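PDB 2B34: MAR1 Ribonuclease from Caenorhabditis elegans, which probably acts as a hydrolase of the isochorismatase family, possibly as a ribonuclease. Local coordinates for residues A[32-46]-A[182-194]. Numbering follows the deposited sequence.
Sequences YFPEIITTSRRLIDA and KLILTSAPDTGLV
The tail leaving helix 177-183, turning at Ile184-Leu185 and extended over 186-190, runs antiparallel to helix 33-49 and brings Thr191 beside Tyr32 and Pro189 beside Glu35, CA atoms 5.6 to 6.1 Å apart. It packs along a helix flanking the parallel sheet of the isochorismatase-like alpha/beta fold, while Ile184 O and Leu185 O accept hydrogen bonds from Arg139 of the second subunit. Tyr32, the helix N-cap, offers Thr191 a flat ring for a CH-pi contact, Thr191 CA lying 3.7 Å from its centroid, 11° off the normal. An alanine here is likely to leave Thr191 CA without this aromatic face. Thr191 suits both sides: methyl CG2 meets Ile36 CD1 at 3.6 Å, while hydroxyl OG1 is hydrogen-bonded to Arg144 NH2. Compact Pro189 sets CB against Glu35 CG at 3.6 Å, and a water donates to both Glu35 OE2 and Asp190 O. Leu183 branches to put CD2 on Asp45 CB and CD1 on Ala46 CB. Arg42 spans the gap, extended from CG to NE (chi2 172°), with Leu183 O over one guanidinium face and Ala188 CA and Pro189 CD over the opposite; NH1 donates to Thr186 O at 2.9 Å, NH2 weakly to Thr186 OG1 at 3.1 Å.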
loop_
_atom_site.group_PDB
_atom_site.type_symbol
_atom_site.label_atom_id
_atom_site.label_comp_id
_atom_site.label_asym_id
_atom_site.label_seq_id
_atom_site.Cartn_x
_atom_site.Cartn_y
_atom_site.Cartn_z
ATOM N N TYR A 32 5.664 -20.428 8.123
ATOM C CA TYR A 32 4.307 -20.772 8.564
ATOM C C TYR A 32 3.670 -21.918 7.770
ATOM O O TYR A 32 2.478 -21.876 7.453
ATOM C CB TYR A 32 3.383 -19.541 8.551
ATOM C CG TYR A 32 3.941 -18.325 9.253
ATOM C CD1 TYR A 32 3.815 -18.170 10.637
ATOM C CD2 TYR A 32 4.590 -17.322 8.534
ATOM C CE1 TYR A 32 4.326 -17.043 11.284
ATOM C CE2 TYR A 32 5.102 -16.197 9.170
ATOM C CZ TYR A 32 4.969 -16.063 10.541
ATOM O OH TYR A 32 5.476 -14.944 11.163
ATOM N N PHE A 33 4.458 -22.945 7.454
ATOM C CA PHE A 33 3.932 -24.085 6.702
ATOM C C PHE A 33 2.740 -24.762 7.414
ATOM O O PHE A 33 1.684 -24.943 6.804
ATOM C CB PHE A 33 5.038 -25.091 6.354
ATOM C CG PHE A 33 4.604 -26.151 5.378
ATOM C CD1 PHE A 33 4.551 -25.879 4.012
ATOM C CD2 PHE A 33 4.239 -27.419 5.822
ATOM C CE1 PHE A 33 4.149 -26.859 3.099
ATOM C CE2 PHE A 33 3.832 -28.403 4.918
ATOM C CZ PHE A 33 3.790 -28.123 3.553
ATOM N N PRO A 34 2.897 -25.123 8.705
ATOM C CA PRO A 34 1.774 -25.745 9.414
ATOM C C PRO A 34 0.489 -24.908 9.439
ATOM O O PRO A 34 -0.607 -25.459 9.298
ATOM C CB PRO A 34 2.330 -25.945 10.826
ATOM C CG PRO A 34 3.814 -26.067 10.623
ATOM C CD PRO A 34 4.090 -25.032 9.574
ATOM N N GLU A 35 0.629 -23.594 9.617
ATOM C CA GLU A 35 -0.514 -22.669 9.659
ATOM C C GLU A 35 -1.254 -22.640 8.323
ATOM O O GLU A 35 -2.483 -22.720 8.266
ATOM C CB GLU A 35 -0.035 -21.251 10.009
ATOM C CG GLU A 35 0.431 -21.055 11.449
ATOM C CD GLU A 35 1.917 -21.319 11.667
ATOM O OE1 GLU A 35 2.531 -22.091 10.908
ATOM O OE2 GLU A 35 2.478 -20.752 12.625
ATOM N N ILE A 36 -0.473 -22.528 7.260
ATOM C CA ILE A 36 -0.952 -22.460 5.887
ATOM C C ILE A 36 -1.677 -23.743 5.460
ATOM O O ILE A 36 -2.660 -23.684 4.717
ATOM C CB ILE A 36 0.235 -22.089 4.938
ATOM C CG1 ILE A 36 0.198 -20.601 4.587
ATOM C CG2 ILE A 36 0.275 -22.940 3.683
ATOM C CD1 ILE A 36 0.594 -19.683 5.714
ATOM N N ILE A 37 -1.198 -24.885 5.948
ATOM C CA ILE A 37 -1.865 -26.172 5.730
ATOM C C ILE A 37 -3.227 -26.196 6.424
ATOM O O ILE A 37 -4.237 -26.523 5.800
ATOM C CB ILE A 37 -0.995 -27.373 6.214
ATOM C CG1 ILE A 37 0.277 -27.521 5.361
ATOM C CG2 ILE A 37 -1.826 -28.681 6.279
ATOM C CD1 ILE A 37 0.066 -27.559 3.836
ATOM N N THR A 38 -3.248 -25.838 7.710
ATOM C CA THR A 38 -4.498 -25.745 8.464
ATOM C C THR A 38 -5.513 -24.847 7.755
ATOM O O THR A 38 -6.681 -25.210 7.607
ATOM C CB THR A 38 -4.261 -25.240 9.912
ATOM O OG1 THR A 38 -3.431 -26.175 10.606
ATOM C CG2 THR A 38 -5.573 -25.103 10.670
ATOM N N THR A 39 -5.054 -23.682 7.311
ATOM C CA THR A 39 -5.931 -22.701 6.676
ATOM C C THR A 39 -6.332 -23.125 5.256
ATOM O O THR A 39 -7.485 -22.947 4.866
ATOM C CB THR A 39 -5.299 -21.295 6.700
ATOM O OG1 THR A 39 -4.964 -20.965 8.050
ATOM C CG2 THR A 39 -6.266 -20.252 6.178
ATOM N N SER A 40 -5.392 -23.692 4.500
ATOM C CA SER A 40 -5.716 -24.261 3.183
ATOM C C SER A 40 -6.751 -25.384 3.304
ATOM O O SER A 40 -7.621 -25.513 2.447
ATOM C CB SER A 40 -4.465 -24.757 2.449
ATOM O OG SER A 40 -3.572 -23.685 2.168
ATOM N N ARG A 41 -6.663 -26.183 4.369
ATOM C CA ARG A 41 -7.662 -27.236 4.629
ATOM C C ARG A 41 -9.065 -26.659 4.857
ATOM O O ARG A 41 -10.061 -27.267 4.458
ATOM C CB ARG A 41 -7.221 -28.141 5.792
ATOM C CG ARG A 41 -8.203 -29.272 6.185
ATOM C CD ARG A 41 -8.525 -30.256 5.042
ATOM N NE ARG A 41 -9.669 -31.102 5.394
ATOM C CZ ARG A 41 -9.583 -32.275 6.020
ATOM N NH1 ARG A 41 -8.402 -32.774 6.357
ATOM N NH2 ARG A 41 -10.685 -32.954 6.313
ATOM N N ARG A 42 -9.142 -25.481 5.480
ATOM C CA ARG A 42 -10.423 -24.784 5.676
ATOM C C ARG A 42 -11.106 -24.433 4.357
ATOM O O ARG A 42 -12.325 -24.599 4.220
ATOM C CB ARG A 42 -10.244 -23.518 6.522
ATOM C CG ARG A 42 -9.934 -23.792 7.972
ATOM C CD ARG A 42 -9.568 -22.522 8.720
ATOM N NE ARG A 42 -9.297 -22.793 10.132
ATOM C CZ ARG A 42 -9.536 -21.938 11.121
ATOM N NH1 ARG A 42 -10.070 -20.749 10.873
ATOM N NH2 ARG A 42 -9.255 -22.281 12.366
ATOM N N LEU A 43 -10.319 -23.945 3.396
ATOM C CA LEU A 43 -10.840 -23.589 2.080
ATOM C C LEU A 43 -11.238 -24.812 1.264
ATOM O O LEU A 43 -12.263 -24.797 0.581
ATOM C CB LEU A 43 -9.837 -22.728 1.313
ATOM C CG LEU A 43 -10.003 -21.260 1.706
ATOM C CD1 LEU A 43 -8.679 -20.631 2.020
ATOM C CD2 LEU A 43 -10.793 -20.478 0.657
ATOM N N ILE A 44 -10.417 -25.860 1.342
ATOM C CA ILE A 44 -10.724 -27.146 0.713
ATOM C C ILE A 44 -12.046 -27.725 1.241
ATOM O O ILE A 44 -12.877 -28.175 0.455
ATOM C CB ILE A 44 -9.554 -28.144 0.876
ATOM C CG1 ILE A 44 -8.445 -27.820 -0.131
ATOM C CG2 ILE A 44 -10.025 -29.582 0.689
ATOM C CD1 ILE A 44 -7.091 -28.415 0.217
ATOM N N ASP A 45 -12.229 -27.695 2.563
ATOM C CA ASP A 45 -13.474 -28.130 3.202
ATOM C C ASP A 45 -14.654 -27.269 2.759
ATOM O O ASP A 45 -15.730 -27.791 2.457
ATOM C CB ASP A 45 -13.365 -28.063 4.729
ATOM C CG ASP A 45 -12.464 -29.138 5.316
ATOM O OD1 ASP A 45 -12.203 -30.170 4.659
ATOM O OD2 ASP A 45 -12.018 -28.941 6.468
ATOM N N ALA A 46 -14.446 -25.952 2.729
ATOM C CA ALA A 46 -15.474 -25.012 2.288
ATOM C C ALA A 46 -15.880 -25.263 0.844
ATOM O O ALA A 46 -17.067 -25.218 0.524
ATOM C CB ALA A 46 -15.009 -23.581 2.468
ATOM N N LYS A 182 -18.646 -23.932 11.127
ATOM C CA LYS A 182 -17.804 -24.850 11.907
ATOM C C LYS A 182 -16.326 -24.671 11.581
ATOM O O LYS A 182 -15.479 -24.737 12.471
ATOM C CB LYS A 182 -18.198 -26.318 11.660
ATOM C CG LYS A 182 -19.646 -26.684 11.991
ATOM C CD LYS A 182 -19.916 -26.717 13.489
ATOM C CE LYS A 182 -21.388 -27.009 13.774
ATOM N NZ LYS A 182 -21.721 -26.836 15.221
ATOM N N LEU A 183 -16.031 -24.436 10.303
ATOM C CA LEU A 183 -14.657 -24.272 9.817
ATOM C C LEU A 183 -13.996 -22.985 10.312
ATOM O O LEU A 183 -12.767 -22.895 10.352
ATOM C CB LEU A 183 -14.613 -24.304 8.282
ATOM C CG LEU A 183 -15.469 -25.318 7.510
ATOM C CD1 LEU A 183 -15.446 -25.000 6.024
ATOM C CD2 LEU A 183 -15.022 -26.761 7.767
ATOM N N ILE A 184 -14.815 -22.000 10.684
ATOM C CA ILE A 184 -14.320 -20.679 11.094
ATOM C C ILE A 184 -14.630 -20.325 12.557
ATOM O O ILE A 184 -14.571 -19.150 12.946
ATOM C CB ILE A 184 -14.837 -19.548 10.161
ATOM C CG1 ILE A 184 -16.370 -19.486 10.176
ATOM C CG2 ILE A 184 -14.295 -19.723 8.734
ATOM C CD1 ILE A 184 -16.917 -18.092 10.129
ATOM N N LEU A 185 -14.941 -21.341 13.365
ATOM C CA LEU A 185 -15.258 -21.140 14.784
ATOM C C LEU A 185 -14.107 -20.474 15.532
ATOM O O LEU A 185 -14.320 -19.569 16.340
ATOM C CB LEU A 185 -15.635 -22.469 15.450
ATOM C CG LEU A 185 -16.159 -22.428 16.889
ATOM C CD1 LEU A 185 -17.581 -21.878 16.936
ATOM C CD2 LEU A 185 -16.100 -23.820 17.511
ATOM N N THR A 186 -12.891 -20.931 15.261
ATOM C CA THR A 186 -11.693 -20.267 15.746
ATOM C C THR A 186 -11.063 -19.494 14.587
ATOM O O THR A 186 -11.188 -19.895 13.425
ATOM C CB THR A 186 -10.671 -21.270 16.343
ATOM O OG1 THR A 186 -10.151 -22.110 15.306
ATOM C CG2 THR A 186 -11.327 -22.140 17.418
ATOM N N SER A 187 -10.404 -18.382 14.906
ATOM C CA SER A 187 -9.691 -17.596 13.900
ATOM C C SER A 187 -8.562 -18.415 13.284
ATOM O O SER A 187 -7.883 -19.172 13.981
ATOM C CB SER A 187 -9.122 -16.312 14.515
ATOM O OG SER A 187 -10.157 -15.471 14.989
ATOM N N ALA A 188 -8.371 -18.256 11.976
ATOM C CA ALA A 188 -7.261 -18.894 11.273
ATOM C C ALA A 188 -5.953 -18.561 11.983
ATOM O O ALA A 188 -5.802 -17.454 12.494
ATOM C CB ALA A 188 -7.220 -18.434 9.827
ATOM N N PRO A 189 -5.017 -19.526 12.045
ATOM C CA PRO A 189 -3.738 -19.268 12.701
ATOM C C PRO A 189 -3.012 -18.060 12.106
ATOM O O PRO A 189 -2.984 -17.889 10.882
ATOM C CB PRO A 189 -2.945 -20.552 12.436
ATOM C CG PRO A 189 -3.983 -21.599 12.228
ATOM C CD PRO A 189 -5.097 -20.905 11.526
ATOM N N ASP A 190 -2.441 -17.238 12.986
ATOM C CA ASP A 190 -1.689 -16.050 12.605
ATOM C C ASP A 190 -0.437 -16.400 11.815
ATOM O O ASP A 190 0.277 -17.344 12.154
ATOM C CB ASP A 190 -1.287 -15.259 13.854
ATOM C CG ASP A 190 -0.411 -14.056 13.529
ATOM O OD1 ASP A 190 -0.968 -12.995 13.189
ATOM O OD2 ASP A 190 0.830 -14.174 13.610
ATOM N N THR A 191 -0.171 -15.626 10.768
ATOM C CA THR A 191 1.055 -15.779 9.986
ATOM C C THR A 191 1.867 -14.482 9.877
ATOM O O THR A 191 2.542 -14.235 8.872
ATOM C CB THR A 191 0.775 -16.385 8.588
ATOM O OG1 THR A 191 -0.069 -15.504 7.840
ATOM C CG2 THR A 191 0.101 -17.744 8.719
ATOM N N GLY A 192 1.798 -13.666 10.930
ATOM C CA GLY A 192 2.614 -12.456 11.067
ATOM C C GLY A 192 2.418 -11.354 10.037
ATOM O O GLY A 192 3.329 -10.550 9.799
ATOM N N LEU A 193 1.229 -11.307 9.442
ATOM C CA LEU A 193 0.942 -10.375 8.349
ATOM C C LEU A 193 0.639 -8.941 8.800
ATOM O O LEU A 193 0.724 -8.008 8.005
ATOM C CB LEU A 193 -0.205 -10.907 7.489
ATOM C CG LEU A 193 0.101 -12.145 6.638
ATOM C CD1 LEU A 193 -1.186 -12.795 6.160
ATOM C CD2 LEU A 193 1.027 -11.807 5.461
ATOM N N VAL A 194 0.283 -8.774 10.068
ATOM C CA VAL A 194 -0.105 -7.468 10.592
ATOM C C VAL A 194 1.067 -6.822 11.334
ATOM O O VAL A 194 1.636 -7.439 12.236
ATOM C CB VAL A 194 -1.340 -7.570 11.524
ATOM C CG1 VAL A 194 -1.859 -6.177 11.897
ATOM C CG2 VAL A 194 -2.430 -8.371 10.857
HETATM O O HOH W 1 0.607 -19.030 14.137
HETATM O O HOH W 2 -3.037 -19.385 8.674
#